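Protein (peanut lectin) (Arachis hypogaea, PDB 1QF3) binds galactose and galactosides as a homotetrameric legume lectin, with one manganese and one calcium ion per subunit beside the sugar site. Local coordinates at residues D83-F88 / H218-W223; E121-S126 / T135-I140. All coordinates share one frame; numbering follows the deposited sequence.

Interaction 1 (D83-F88 / H218-W223); sequences DGIIFF and HLIRSW. With MBG (methyl beta-D-galactopyranoside), chain E.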
loop_
_atom_site.group_PDB
_atom_site.type_symbol
_atom_site.label_atom_id
_atom_site.label_comp_id
_atom_site.label_asym_id
_atom_site.label_seq_id
_atom_site.Cartn_x
_atom_site.Cartn_y
_atom_site.Cartn_z
ATOM N N ASP A 83 30.614 16.939 5.469
ATOM C CA ASP A 83 30.810 16.257 6.739
ATOM C C ASP A 83 29.924 15.031 6.968
ATOM O O ASP A 83 30.146 14.257 7.914
ATOM C CB ASP A 83 30.589 17.234 7.887
ATOM C CG ASP A 83 31.804 18.070 8.172
ATOM O OD1 ASP A 83 31.965 19.118 7.518
ATOM O OD2 ASP A 83 32.599 17.669 9.043
ATOM N N GLY A 84 28.895 14.873 6.150
ATOM C CA GLY A 84 28.025 13.729 6.333
ATOM C C GLY A 84 26.547 14.041 6.348
ATOM O O GLY A 84 26.137 15.196 6.265
ATOM N N ILE A 85 25.745 12.986 6.434
ATOM C CA ILE A 85 24.292 13.088 6.432
ATOM C C ILE A 85 23.768 12.547 7.753
ATOM O O ILE A 85 24.428 11.728 8.404
ATOM C CB ILE A 85 23.696 12.218 5.288
ATOM C CG1 ILE A 85 24.159 12.725 3.925
ATOM C CG2 ILE A 85 22.174 12.167 5.355
ATOM C CD1 ILE A 85 23.522 12.001 2.766
ATOM N N ILE A 86 22.590 13.007 8.165
ATOM C CA ILE A 86 21.975 12.512 9.396
ATOM C C ILE A 86 20.451 12.407 9.277
ATOM O O ILE A 86 19.794 13.326 8.790
ATOM C CB ILE A 86 22.370 13.361 10.645
ATOM C CG1 ILE A 86 21.575 12.899 11.873
ATOM C CG2 ILE A 86 22.118 14.833 10.393
ATOM C CD1 ILE A 86 22.092 13.403 13.209
ATOM N N PHE A 87 19.919 11.234 9.607
ATOM C CA PHE A 87 18.476 11.009 9.590
ATOM C C PHE A 87 18.084 11.360 11.028
ATOM O O PHE A 87 18.613 10.769 11.979
ATOM C CB PHE A 87 18.170 9.534 9.266
ATOM C CG PHE A 87 16.735 9.126 9.497
ATOM C CD1 PHE A 87 15.730 9.521 8.621
ATOM C CD2 PHE A 87 16.393 8.342 10.591
ATOM C CE1 PHE A 87 14.393 9.145 8.823
ATOM C CE2 PHE A 87 15.059 7.956 10.814
ATOM C CZ PHE A 87 14.056 8.361 9.928
ATOM N N PHE A 88 17.190 12.331 11.200
ATOM C CA PHE A 88 16.799 12.745 12.545
ATOM C C PHE A 88 15.307 12.878 12.797
ATOM O O PHE A 88 14.485 12.871 11.879
ATOM C CB PHE A 88 17.519 14.050 12.953
ATOM C CG PHE A 88 17.067 15.275 12.188
ATOM C CD1 PHE A 88 17.453 15.478 10.866
ATOM C CD2 PHE A 88 16.231 16.214 12.776
ATOM C CE1 PHE A 88 17.003 16.596 10.145
ATOM C CE2 PHE A 88 15.781 17.332 12.056
ATOM C CZ PHE A 88 16.172 17.514 10.739
ATOM N N HIS A 218 25.861 15.714 -1.276
ATOM C CA HIS A 218 25.018 14.927 -0.367
ATOM C C HIS A 218 23.663 14.784 -1.068
ATOM O O HIS A 218 22.931 15.760 -1.214
ATOM C CB HIS A 218 24.834 15.650 0.977
ATOM C CG HIS A 218 26.107 15.852 1.750
ATOM N ND1 HIS A 218 26.835 17.027 1.699
ATOM C CD2 HIS A 218 26.753 15.055 2.631
ATOM C CE1 HIS A 218 27.871 16.941 2.517
ATOM N NE2 HIS A 218 27.846 15.752 3.093
ATOM N N LEU A 219 23.354 13.584 -1.547
ATOM C CA LEU A 219 22.096 13.349 -2.259
ATOM C C LEU A 219 21.136 12.400 -1.559
ATOM O O LEU A 219 21.558 11.419 -0.957
ATOM C CB LEU A 219 22.379 12.780 -3.650
ATOM C CG LEU A 219 23.155 13.623 -4.654
ATOM C CD1 LEU A 219 23.424 12.792 -5.875
ATOM C CD2 LEU A 219 22.367 14.862 -5.029
ATOM N N ILE A 220 19.850 12.717 -1.599
ATOM C CA ILE A 220 18.827 11.851 -1.035
ATOM C C ILE A 220 18.066 11.424 -2.287
ATOM O O ILE A 220 17.599 12.274 -3.058
ATOM C CB ILE A 220 17.905 12.594 -0.053
ATOM C CG1 ILE A 220 18.722 13.125 1.133
ATOM C CG2 ILE A 220 16.804 11.667 0.440
ATOM C CD1 ILE A 220 19.418 12.042 1.941
ATOM N N ARG A 221 17.999 10.121 -2.534
ATOM C CA ARG A 221 17.354 9.612 -3.745
ATOM C C ARG A 221 15.936 9.110 -3.598
ATOM O O ARG A 221 15.131 9.278 -4.509
ATOM C CB ARG A 221 18.233 8.545 -4.383
ATOM C CG ARG A 221 19.658 9.019 -4.623
ATOM C CD ARG A 221 20.585 7.866 -4.936
ATOM N NE ARG A 221 20.092 7.108 -6.075
ATOM C CZ ARG A 221 20.345 7.416 -7.339
ATOM N NH1 ARG A 221 21.102 8.464 -7.623
ATOM N NH2 ARG A 221 19.798 6.707 -8.319
ATOM N N SER A 222 15.623 8.490 -2.471
ATOM C CA SER A 222 14.263 8.002 -2.249
ATOM C C SER A 222 14.002 7.844 -0.748
ATOM O O SER A 222 14.945 7.872 0.060
ATOM C CB SER A 222 14.035 6.681 -2.986
ATOM O OG SER A 222 14.972 5.714 -2.552
ATOM N N TRP A 223 12.743 7.637 -0.372
ATOM C CA TRP A 223 12.416 7.504 1.032
ATOM C C TRP A 223 10.997 7.009 1.231
ATOM O O TRP A 223 10.065 7.581 0.680
ATOM C CB TRP A 223 12.576 8.882 1.684
ATOM C CG TRP A 223 12.316 8.949 3.162
ATOM C CD1 TRP A 223 12.499 7.951 4.074
ATOM C CD2 TRP A 223 11.854 10.088 3.888
ATOM N NE1 TRP A 223 12.178 8.397 5.336
ATOM C CE2 TRP A 223 11.780 9.704 5.260
ATOM C CE3 TRP A 223 11.496 11.398 3.535
ATOM C CZ2 TRP A 223 11.367 10.582 6.268
ATOM C CZ3 TRP A 223 11.086 12.270 4.531
ATOM C CH2 TRP A 223 11.026 11.854 5.889
HETATM C C1 MBG E . 36.918 21.414 9.543
HETATM C C2 MBG E . 35.622 21.089 10.146
HETATM C C3 MBG E . 35.274 19.609 9.921
HETATM C C4 MBG E . 35.388 19.258 8.392
HETATM C C5 MBG E . 36.803 19.594 7.959
HETATM C C6 MBG E . 37.365 19.233 6.614
HETATM C C7 MBG E . 38.554 23.181 9.746
HETATM O O1 MBG E . 37.167 22.811 9.793
HETATM O O2 MBG E . 35.765 21.398 11.522
HETATM O O3 MBG E . 33.966 19.438 10.405
HETATM O O4 MBG E . 34.453 20.023 7.700
HETATM O O5 MBG E . 36.916 21.016 8.166
HETATM O O6 MBG E . 38.738 19.582 6.633
#

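Interaction 2 (E121-S126 / T135-I140); sequences EFDTYS and TDHVGI. With MN (manganese (II) ion), chain G; CA (calcium ion), chain F; MBG (methyl beta-D-galactopyranoside), chain E.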
loop_
_atom_site.group_PDB
_atom_site.type_symbol
_atom_site.label_atom_id
_atom_site.label_comp_id
_atom_site.label_asym_id
_atom_site.label_seq_id
_atom_site.Cartn_x
_atom_site.Cartn_y
_atom_site.Cartn_z
ATOM N N GLU A 121 23.527 8.917 12.253
ATOM C CA GLU A 121 24.469 9.651 11.397
ATOM C C GLU A 121 25.433 8.812 10.556
ATOM O O GLU A 121 25.914 7.763 10.996
ATOM C CB GLU A 121 25.284 10.633 12.233
ATOM C CG GLU A 121 26.111 9.972 13.316
ATOM C CD GLU A 121 27.190 10.876 13.871
ATOM O OE1 GLU A 121 26.859 11.800 14.626
ATOM O OE2 GLU A 121 28.374 10.661 13.553
ATOM N N PHE A 122 25.744 9.312 9.366
ATOM C CA PHE A 122 26.668 8.665 8.437
ATOM C C PHE A 122 27.753 9.723 8.292
ATOM O O PHE A 122 27.778 10.522 7.343
ATOM C CB PHE A 122 25.949 8.357 7.119
ATOM C CG PHE A 122 24.709 7.514 7.304
ATOM C CD1 PHE A 122 23.486 8.108 7.582
ATOM C CD2 PHE A 122 24.782 6.131 7.274
ATOM C CE1 PHE A 122 22.354 7.338 7.837
ATOM C CE2 PHE A 122 23.656 5.355 7.526
ATOM C CZ PHE A 122 22.437 5.964 7.812
ATOM N N ASP A 123 28.616 9.734 9.295
ATOM C CA ASP A 123 29.690 10.698 9.445
ATOM C C ASP A 123 30.949 10.367 8.641
ATOM O O ASP A 123 31.596 9.339 8.869
ATOM C CB ASP A 123 30.004 10.766 10.939
ATOM C CG ASP A 123 30.630 12.062 11.367
ATOM O OD1 ASP A 123 31.432 12.642 10.627
ATOM O OD2 ASP A 123 30.352 12.493 12.494
ATOM N N THR A 124 31.340 11.287 7.764
ATOM C CA THR A 124 32.523 11.091 6.939
ATOM C C THR A 124 33.733 11.936 7.374
ATOM O O THR A 124 34.666 12.134 6.597
ATOM C CB THR A 124 32.232 11.386 5.469
ATOM O OG1 THR A 124 32.024 12.791 5.300
ATOM C CG2 THR A 124 30.977 10.653 5.014
ATOM N N TYR A 125 33.721 12.440 8.606
ATOM C CA TYR A 125 34.844 13.233 9.115
ATOM C C TYR A 125 34.975 13.154 10.638
ATOM O O TYR A 125 34.025 13.411 11.385
ATOM C CB TYR A 125 34.744 14.692 8.678
ATOM C CG TYR A 125 35.960 15.496 9.077
ATOM C CD1 TYR A 125 36.098 15.991 10.383
ATOM C CD2 TYR A 125 37.009 15.700 8.180
ATOM C CE1 TYR A 125 37.258 16.649 10.792
ATOM C CE2 TYR A 125 38.177 16.361 8.580
ATOM C CZ TYR A 125 38.290 16.833 9.886
ATOM O OH TYR A 125 39.429 17.491 10.282
ATOM N N SER A 126 36.176 12.812 11.084
ATOM C CA SER A 126 36.470 12.670 12.500
ATOM C C SER A 126 36.666 13.999 13.218
ATOM O O SER A 126 37.739 14.589 13.156
ATOM C CB SER A 126 37.716 11.786 12.678
ATOM O OG SER A 126 38.117 11.705 14.034
ATOM N N THR A 135 37.674 6.818 12.031
ATOM C CA THR A 135 37.299 6.381 10.677
ATOM C C THR A 135 35.880 6.814 10.389
ATOM O O THR A 135 35.210 7.358 11.268
ATOM C CB THR A 135 37.314 4.837 10.530
ATOM O OG1 THR A 135 36.379 4.249 11.449
ATOM C CG2 THR A 135 38.697 4.283 10.805
ATOM N N ASP A 136 35.425 6.588 9.159
ATOM C CA ASP A 136 34.055 6.903 8.785
ATOM C C ASP A 136 33.228 6.025 9.719
ATOM O O ASP A 136 33.721 4.997 10.201
ATOM C CB ASP A 136 33.783 6.521 7.329
ATOM C CG ASP A 136 34.604 7.327 6.336
ATOM O OD1 ASP A 136 35.318 8.268 6.749
ATOM O OD2 ASP A 136 34.527 7.024 5.123
ATOM N N HIS A 137 31.989 6.412 10.001
ATOM C CA HIS A 137 31.192 5.615 10.915
ATOM C C HIS A 137 29.719 5.935 10.905
ATOM O O HIS A 137 29.280 6.978 10.415
ATOM C CB HIS A 137 31.721 5.802 12.339
ATOM C CG HIS A 137 31.805 7.240 12.765
ATOM N ND1 HIS A 137 32.884 8.036 12.474
ATOM C CD2 HIS A 137 30.934 8.015 13.454
ATOM C CE1 HIS A 137 32.682 9.249 12.966
ATOM N NE2 HIS A 137 31.510 9.261 13.564
ATOM N N VAL A 138 28.961 5.013 11.459
ATOM C CA VAL A 138 27.540 5.177 11.593
ATOM C C VAL A 138 27.361 5.317 13.119
ATOM O O VAL A 138 28.098 4.684 13.900
ATOM C CB VAL A 138 26.803 3.943 11.048
ATOM C CG1 VAL A 138 25.317 4.069 11.296
ATOM C CG2 VAL A 138 27.078 3.791 9.564
ATOM N N GLY A 139 26.450 6.184 13.556
ATOM C CA GLY A 139 26.253 6.357 14.987
ATOM C C GLY A 139 24.832 6.692 15.387
ATOM O O GLY A 139 24.048 7.163 14.570
ATOM N N ILE A 140 24.489 6.398 16.635
ATOM C CA ILE A 140 23.164 6.686 17.168
ATOM C C ILE A 140 23.372 7.921 18.039
ATOM O O ILE A 140 24.192 7.900 18.966
ATOM C CB ILE A 140 22.631 5.519 18.042
ATOM C CG1 ILE A 140 22.628 4.208 17.251
ATOM C CG2 ILE A 140 21.224 5.813 18.553
ATOM C CD1 ILE A 140 21.757 4.215 16.008
HETATM MN MN MN G . 30.621 11.267 14.362
HETATM CA CA CA F . 32.181 14.104 12.350
HETATM C C1 MBG E . 36.918 21.414 9.543
HETATM C C2 MBG E . 35.622 21.089 10.146
HETATM C C3 MBG E . 35.274 19.609 9.921
HETATM C C4 MBG E . 35.388 19.258 8.392
HETATM C C5 MBG E . 36.803 19.594 7.959
HETATM C C6 MBG E . 37.365 19.233 6.614
HETATM C C7 MBG E . 38.554 23.181 9.746
HETATM O O1 MBG E . 37.167 22.811 9.793
HETATM O O2 MBG E . 35.765 21.398 11.522
HETATM O O3 MBG E . 33.966 19.438 10.405
HETATM O O4 MBG E . 34.453 20.023 7.700
HETATM O O5 MBG E . 36.916 21.016 8.166
HETATM O O6 MBG E . 38.738 19.582 6.633
HETATM O O HOH W 1 29.349 12.640 15.113
HETATM O O HOH W 2 31.769 15.192 10.201
HETATM O O HOH W 3 30.702 15.064 13.929
HETATM O O HOH W 4 29.974 10.352 16.178
#

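Interaction 1 (D83-F88 / H218-W223)
Ile85 and His218 meet where two stacked beta-sheets face each other, and their side chains slide past one another in opposite directions, with Ile85 CG1 3.7 Å from His218 CD2. The imidazole turns its NE2 edge to the backbone of 83-88. Gly84 N lies close to the ring plane and gives NE2 a weak, bent hydrogen bond of 3.3 Å, while Asp83 N sits at the same edge without bonding. At the other nitrogen, ND1 is bonded to Thr35 OG1, which helps to fix the rotation of the ring.

Further along the interface the contact becomes largely apolar. CG1 of Ile85 stands anti to its carbonyl carbon (chi1 -63°), and the extended chain carries CD1 across to CD1 of Ile220, 4.2 Å away. Beyond this pair the side chains of Phe87 and Trp223 cross at about a right angle, and Phe87 CE1 comes within 4.2 Å of Trp223 CZ2. The indole N-H is spent on Thr67 OG1, so the polar atom of this buried ring is satisfied. Phe69 meets the ring of Phe87, and Phe6 packs edge-to-face with Trp223.

Asp83, preceded by a cis peptide bond, points away from 218-223, and its carboxylate binds the sugar: OD1 accepts from O4 of methyl beta-D-galactopyranoside at 2.7 Å, and OD2 accepts from O3 at 2.6 Å. Asn127, Ser211 and Asp80 supply further hydrogen bonds to the ligand.

The strand axes pass 8.2 Å apart at 40°, too far for backbone pairing, so the sheets meet mainly through side chains, with one weak backbone-to-imidazole bond. This is the face-to-face packing of the legume lectin beta-sandwich, with the galactose-binding aspartate just before the start of one of its strands.

Interaction 2 (E121-S126 / T135-I140)
Strands 121-123 and 137-140 run antiparallel, their short axes 4.9 Å apart, with Glu121-Gly139 and Asp123-His137 as hydrogen-bonded pairs on either side of the non-hydrogen-bonded pair Phe122-Val138. Glu121, Asp123 and His137 project from one face and converge on manganese. Glu121 OE2 binds it at 2.5 Å, Asp123 OD2 at 2.2 Å and His137 NE2 at 2.3 Å; two waters and Asp132 complete the shell. One of these waters also donates to Glu121 OE1.

Besides its bond to manganese, the imidazole is held by a nearly straight bond (172°) from ND1-H to Thr135 O in the ring plane, and by Asp123 CB, which packs over one face as a CH-pi contact, 3.8 Å from the ring centroid. CG of Asp123 stands anti to its backbone N (chi1 -155°), placing the carboxylate between the metals: both oxygens bind calcium, and OD2 bridges to manganese. OD1 also accepts from Tyr125 N, forming an Asx turn, while Tyr125 O binds calcium directly. The Tyr125 ring lies flat against the sugar, whose C4 sits over its centre. On the opposite face of the sheet, Phe122 and Val138 lie side by side.

With two cations sharing Asp123, the gathering of carboxylates round them is probably offset electrostatically, while calcium bound at Tyr125 O ties the sugar-stacking residue to the metal site.

Overall arrangement
Interactions 1 and 2 lie 13 Å apart between centres, and both reach the seven-stranded sheet, interaction 1 through 84-88; strands 84-91 and 117-123 are neighbours in it. Ile85 O lies 2.9 Å from Phe122 N and Asp83 O 3.2 Å from Thr124 N, both probable hydrogen bonds, so the residues at the start of strand 84-91 are probably joined to strand 117-123 and the loop that follows it. Along the sequence interaction 2 is nested inside the loop that interaction 1 closes. At methyl beta-D-galactopyranoside, 83-88 contributes two hydrogen bonds through Asp83 and 121-126 the aromatic surface. The Asp83 side chain is about 5 Å from calcium, consistent with metal-ordered loops shaping the sugar pocket, as in other legume lectins.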